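Local coordinates for MW1564 protein (Staphylococcus aureus, PDB 3NTV), which probably transfers a methyl group from S-adenosylmethionine to a catechol-type hydroxyl, as a putative caffeoyl-CoA O-methyltransferase with a Rossmann-like fold, at residues N71-L76 / S91-I96; F147-K152 / T174-Y179. All coordinates share one frame; numbering follows the deposited sequence. Where two conformers were deposited one is given.

Contact 1: residues N71-L76 / S91-I96; sequences NVKNIL and SISDDI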
loop_
_atom_site.group_PDB
_atom_site.type_symbol
_atom_site.label_atom_id
_atom_site.label_comp_id
_atom_site.label_asym_id
_atom_site.label_seq_id
_atom_site.Cartn_x
_atom_site.Cartn_y
_atom_site.Cartn_z
ATOM N N ASN A 71 -7.405 -2.428 -12.656
ATOM C CA ASN A 71 -7.481 -2.374 -14.125
ATOM C C ASN A 71 -7.621 -0.919 -14.561
ATOM O O ASN A 71 -8.463 -0.576 -15.404
ATOM C CB ASN A 71 -8.620 -3.261 -14.672
ATOM C CG ASN A 71 -8.354 -4.731 -14.485
ATOM O OD1 ASN A 71 -7.460 -5.310 -15.110
ATOM N ND2 ASN A 71 -9.120 -5.364 -13.617
ATOM N N VAL A 72 -6.803 -0.049 -13.947
ATOM C CA VAL A 72 -6.822 1.372 -14.256
ATOM C C VAL A 72 -6.396 1.593 -15.690
ATOM O O VAL A 72 -5.379 1.062 -16.132
ATOM C CB VAL A 72 -5.900 2.119 -13.252
ATOM C CG1 VAL A 72 -5.593 3.547 -13.707
ATOM C CG2 VAL A 72 -6.524 2.125 -11.865
ATOM N N LYS A 73 -7.191 2.395 -16.423
ATOM C CA LYS A 73 -6.897 2.710 -17.806
ATOM C C LYS A 73 -6.616 4.197 -17.992
ATOM O O LYS A 73 -5.730 4.535 -18.760
ATOM C CB LYS A 73 -8.058 2.278 -18.737
ATOM C CG LYS A 73 -8.348 0.755 -18.732
ATOM C CD LYS A 73 -7.136 -0.086 -19.067
ATOM C CE LYS A 73 -7.474 -1.561 -18.991
ATOM N NZ LYS A 73 -6.260 -2.404 -19.147
ATOM N N ASN A 74 -7.394 5.080 -17.336
ATOM C CA ASN A 74 -7.247 6.526 -17.528
ATOM C C ASN A 74 -6.789 7.159 -16.251
ATOM O O ASN A 74 -7.482 7.081 -15.232
ATOM C CB ASN A 74 -8.593 7.141 -17.954
ATOM C CG ASN A 74 -9.030 6.807 -19.362
ATOM O OD1 ASN A 74 -8.223 6.543 -20.263
ATOM N ND2 ASN A 74 -10.317 6.974 -19.615
ATOM N N ILE A 75 -5.617 7.816 -16.305
ATOM C CA ILE A 75 -5.030 8.464 -15.128
ATOM C C ILE A 75 -4.931 9.965 -15.343
ATOM O O ILE A 75 -4.516 10.401 -16.416
ATOM C CB ILE A 75 -3.626 7.866 -14.829
ATOM C CG1 ILE A 75 -3.724 6.343 -14.585
ATOM C CG2 ILE A 75 -2.934 8.544 -13.644
ATOM C CD1 ILE A 75 -2.398 5.614 -14.742
ATOM N N LEU A 76 -5.204 10.741 -14.285
ATOM C CA LEU A 76 -5.007 12.197 -14.305
ATOM C C LEU A 76 -3.987 12.505 -13.230
ATOM O O LEU A 76 -4.195 12.137 -12.072
ATOM C CB LEU A 76 -6.329 12.944 -14.017
ATOM C CG LEU A 76 -6.218 14.485 -13.897
ATOM C CD1 LEU A 76 -5.767 15.106 -15.201
ATOM C CD2 LEU A 76 -7.580 15.077 -13.504
ATOM N N SER A 91 3.840 2.475 -19.011
ATOM C CA SER A 91 4.613 1.266 -19.320
ATOM C C SER A 91 3.926 -0.025 -18.922
ATOM O O SER A 91 4.315 -1.101 -19.396
ATOM C CB SER A 91 6.023 1.348 -18.736
ATOM O OG SER A 91 5.996 1.081 -17.341
ATOM N N ILE A 92 2.930 0.051 -18.009
ATOM C CA ILE A 92 2.236 -1.145 -17.541
ATOM C C ILE A 92 1.415 -1.861 -18.634
ATOM O O ILE A 92 1.395 -3.106 -18.705
ATOM C CB ILE A 92 1.380 -0.819 -16.288
ATOM C CG1 ILE A 92 2.249 -0.288 -15.149
ATOM C CG2 ILE A 92 0.515 -2.040 -15.851
ATOM C CD1 ILE A 92 1.391 0.424 -14.019
ATOM N N SER A 93 0.723 -1.078 -19.476
ATOM C CA SER A 93 -0.139 -1.622 -20.507
ATOM C C SER A 93 -0.288 -0.611 -21.637
ATOM O O SER A 93 -0.327 0.596 -21.377
ATOM C CB SER A 93 -1.510 -1.934 -19.905
ATOM O OG SER A 93 -2.335 -2.670 -20.793
ATOM N N ASP A 94 -0.366 -1.091 -22.892
ATOM C CA ASP A 94 -0.517 -0.163 -24.035
ATOM C C ASP A 94 -1.860 0.550 -24.044
ATOM O O ASP A 94 -2.008 1.539 -24.755
ATOM C CB ASP A 94 -0.328 -0.891 -25.385
ATOM C CG ASP A 94 1.034 -1.520 -25.614
ATOM O OD1 ASP A 94 2.028 -1.026 -25.027
ATOM O OD2 ASP A 94 1.116 -2.480 -26.413
ATOM N N ASP A 95 -2.837 0.065 -23.287
ATOM C CA ASP A 95 -4.145 0.728 -23.236
ATOM C C ASP A 95 -4.267 1.784 -22.120
ATOM O O ASP A 95 -5.351 2.347 -21.910
ATOM C CB ASP A 95 -5.293 -0.290 -23.187
ATOM C CG ASP A 95 -5.271 -1.263 -22.034
ATOM O OD1 ASP A 95 -4.413 -1.108 -21.140
ATOM O OD2 ASP A 95 -6.136 -2.167 -22.009
ATOM N N ILE A 96 -3.164 2.060 -21.413
ATOM C CA ILE A 96 -3.210 3.087 -20.356
ATOM C C ILE A 96 -3.002 4.452 -20.964
ATOM O O ILE A 96 -2.129 4.635 -21.809
ATOM C CB ILE A 96 -2.205 2.803 -19.214
ATOM C CG1 ILE A 96 -2.745 1.636 -18.363
ATOM C CG2 ILE A 96 -1.947 4.058 -18.310
ATOM C CD1 ILE A 96 -1.729 1.014 -17.436
HETATM O O HOH W 1 -7.159 4.398 -21.747
#

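Contact 2: residues F147-K152 / T174-Y179; sequences FIDAAK and TDNVLY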
loop_
_atom_site.group_PDB
_atom_site.type_symbol
_atom_site.label_atom_id
_atom_site.label_comp_id
_atom_site.label_asym_id
_atom_site.label_seq_id
_atom_site.Cartn_x
_atom_site.Cartn_y
_atom_site.Cartn_z
ATOM N N PHE A 147 -3.848 11.491 -9.395
ATOM C CA PHE A 147 -2.607 11.501 -8.598
ATOM C C PHE A 147 -2.220 12.925 -8.258
ATOM O O PHE A 147 -1.982 13.735 -9.151
ATOM C CB PHE A 147 -1.509 10.758 -9.369
ATOM C CG PHE A 147 -0.178 10.544 -8.673
ATOM C CD1 PHE A 147 -0.116 10.349 -7.295
ATOM C CD2 PHE A 147 0.993 10.422 -9.410
ATOM C CE1 PHE A 147 1.107 10.101 -6.654
ATOM C CE2 PHE A 147 2.215 10.153 -8.771
ATOM C CZ PHE A 147 2.258 9.990 -7.396
ATOM N N ILE A 148 -2.242 13.259 -6.963
ATOM C CA ILE A 148 -1.962 14.621 -6.463
ATOM C C ILE A 148 -0.847 14.612 -5.406
ATOM O O ILE A 148 -0.640 13.606 -4.739
ATOM C CB ILE A 148 -3.291 15.165 -5.829
ATOM C CG1 ILE A 148 -4.385 15.367 -6.883
ATOM C CG2 ILE A 148 -3.098 16.475 -5.041
ATOM C CD1 ILE A 148 -5.850 15.438 -6.183
ATOM N N ASP A 149 -0.155 15.747 -5.239
ATOM C CA ASP A 149 0.825 15.955 -4.177
ATOM C C ASP A 149 0.150 16.911 -3.182
ATOM O O ASP A 149 -0.260 18.007 -3.577
ATOM C CB ASP A 149 2.115 16.534 -4.746
ATOM C CG ASP A 149 3.253 16.803 -3.770
ATOM O OD1 ASP A 149 2.982 17.325 -2.663
ATOM O OD2 ASP A 149 4.419 16.562 -4.140
ATOM N N ALA A 150 -0.006 16.496 -1.903
ATOM C CA ALA A 150 -0.704 17.327 -0.901
ATOM C C ALA A 150 -0.084 18.710 -0.698
ATOM O O ALA A 150 -0.775 19.632 -0.272
ATOM C CB ALA A 150 -0.739 16.613 0.435
ATOM N N ALA A 151 1.210 18.830 -0.944
ATOM C CA ALA A 151 1.933 20.081 -0.701
ATOM C C ALA A 151 2.011 21.022 -1.908
ATOM O O ALA A 151 2.414 22.174 -1.740
ATOM C CB ALA A 151 3.329 19.762 -0.210
ATOM N N LYS A 152 1.639 20.539 -3.111
ATOM C CA LYS A 152 1.714 21.304 -4.356
ATOM C C LYS A 152 0.572 22.280 -4.543
ATOM O O LYS A 152 -0.572 21.889 -4.793
ATOM C CB LYS A 152 1.849 20.370 -5.580
ATOM C CG LYS A 152 3.254 19.830 -5.818
ATOM C CD LYS A 152 3.331 19.103 -7.187
ATOM C CE LYS A 152 4.465 18.104 -7.253
ATOM N NZ LYS A 152 4.388 17.271 -8.485
ATOM N N THR A 174 -2.830 10.418 -3.016
ATOM C CA THR A 174 -2.181 11.667 -2.599
ATOM C C THR A 174 -0.795 11.360 -2.060
ATOM O O THR A 174 -0.658 10.650 -1.050
ATOM C CB THR A 174 -2.990 12.472 -1.554
ATOM O OG1 THR A 174 -4.357 12.615 -1.949
ATOM C CG2 THR A 174 -2.395 13.854 -1.333
ATOM N N ASP A 175 0.225 11.934 -2.705
ATOM C CA ASP A 175 1.601 11.809 -2.245
ATOM C C ASP A 175 1.927 12.940 -1.276
ATOM O O ASP A 175 1.240 13.965 -1.264
ATOM C CB ASP A 175 2.583 11.845 -3.432
ATOM C CG ASP A 175 3.952 11.252 -3.146
ATOM O OD1 ASP A 175 4.130 10.648 -2.055
ATOM O OD2 ASP A 175 4.853 11.422 -3.983
ATOM N N ASN A 176 2.994 12.751 -0.485
ATOM C CA ASN A 176 3.536 13.774 0.390
ATOM C C ASN A 176 2.610 14.214 1.510
ATOM O O ASN A 176 2.652 15.368 1.931
ATOM C CB ASN A 176 4.044 14.951 -0.460
ATOM C CG ASN A 176 5.231 15.681 0.098
ATOM O OD1 ASN A 176 5.951 15.199 0.986
ATOM N ND2 ASN A 176 5.436 16.871 -0.415
ATOM N N VAL A 177 1.835 13.268 2.055
ATOM C CA VAL A 177 0.912 13.549 3.168
ATOM C C VAL A 177 1.650 13.707 4.516
ATOM O O VAL A 177 1.037 14.117 5.503
ATOM C CB VAL A 177 -0.335 12.633 3.227
ATOM C CG1 VAL A 177 -1.212 12.829 1.993
ATOM C CG2 VAL A 177 0.057 11.171 3.402
ATOM N N LEU A 178 2.968 13.436 4.537
ATOM C CA LEU A 178 3.808 13.676 5.724
ATOM C C LEU A 178 4.791 14.840 5.474
ATOM O O LEU A 178 5.668 15.074 6.301
ATOM C CB LEU A 178 4.595 12.400 6.128
ATOM C CG LEU A 178 3.780 11.210 6.675
ATOM C CD1 LEU A 178 4.684 10.029 6.926
ATOM C CD2 LEU A 178 3.063 11.559 7.979
ATOM N N TYR A 179 4.624 15.599 4.355
ATOM C CA TYR A 179 5.540 16.673 3.935
ATOM C C TYR A 179 7.005 16.291 4.153
ATOM O O TYR A 179 7.703 16.872 4.988
ATOM C CB TYR A 179 5.209 18.109 4.457
ATOM C CG TYR A 179 5.967 19.152 3.644
ATOM C CD1 TYR A 179 6.998 19.900 4.214
ATOM C CD2 TYR A 179 5.780 19.257 2.265
ATOM C CE1 TYR A 179 7.786 20.758 3.440
ATOM C CE2 TYR A 179 6.552 20.118 1.489
ATOM C CZ TYR A 179 7.538 20.884 2.082
ATOM O OH TYR A 179 8.267 21.745 1.291
#

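Contact 1: residues N71-L76 / S91-I96
Lys73 and Asp95 meet in the Rossmann-like sheet, joining the start of strand 74-78 to the loop that returns from helix 84-90 into strand 97-102, the two parallel strands of a beta-alpha-beta unit. The lysine chain bends at chi2 (-55°) and then runs extended, passing its CD 3.6 Å from Asp95 OD1 before the ammonium reaches the carboxylate, the two side chains meeting at a slant. Lys73 NZ forms a salt bridge with Asp95 OD2 at 2.9 Å, on the syn side and 28° out of the carboxylate plane; its bond to OD1 is weak. The carboxylate is steadied from its own segment, since Ser93 OG donates to Asp95 OD1 from above the plane at 2.6 Å, within the type I turn from Ser93 to Ile96.

Next to the salt bridge lies the buried Ile96, which also packs on Ile67 of helix 57-70. Its CG2 meets Ile75 CD1 at 3.9 Å, the two isoleucines slanting across one another, while its CG1 approaches Val72 O. The backbones come closest here, with Ile96 CA giving a CA-H...O contact to Lys73 O at 3.3 Å. A water bridges Asn74 OD1 (2.8 Å) and Asp95 O (2.7 Å).

Contact 2: residues F147-K152 / T174-Y179
Ile148 with Thr174 and Asp149 with Asp175 form parallel bridges at the C-terminal ends of neighbouring strands. Asp175 N donates to Ile148 O at 2.8 Å, and Ala150 N returns a bond to Asp175 O at 2.9 Å, nearly straight at 173°. On the face bearing Asp149 and Asp175, the Phe147 ring lies alongside the Asp175 side chain, ring and carboxylate planes 21° apart, and its CE1 comes within 3.9 Å of Asp175 CB. Past the strand ends, the Asn176 amide stands almost perpendicular to the Asp149 carboxylate; ND2 gives OD1 only a weak bond, and Asn176 OD1 turns to His180 N. The firmer hold on Asp149 OD1 is the 2.9 Å bond from Ala151 N, which closes an Asx turn. Ala151 CB, in the type I turn from Asp149 to Lys152, lies 3.5 Å from Tyr179 CD2. On the other face, a chi1 of -49° puts Thr174 OG1 beside the backbone N to bond Tyr204 OH, while CG2, anti to that N, packs 3.7 Å from Ala150 CB.

Further out, helix 192-209 packs against both alanines through Val201, and Lys200 NZ bonds Ala151 O. Asp149, Asp175 and Asn176 match the Asp-Asp-Asn divalent-metal site of caffeoyl-CoA O-methyltransferases and probably form it here.

How the contacts relate
The two contacts share one seven-stranded mixed sheet, their centres about 21 Å apart. They come in series along the chain: contact 1 closes before contact 2 opens. Strand 74-78, entered in contact 1, is the immediate neighbour of strand 143-149, which leads into contact 2, and the segments touch directly where Leu76 O and Phe147 N, 2.8 Å apart, probably form a hydrogen bond. Contact 1 lies where strand 74-78 and the loop before strand 97-102 enter the sheet, whereas contact 2 lies at the C-terminal ends of strands 143-149 and 170-175. As in Rossmann-like enzymes generally, the loops at the C-terminal strand ends, contact 2 here, probably form the active site.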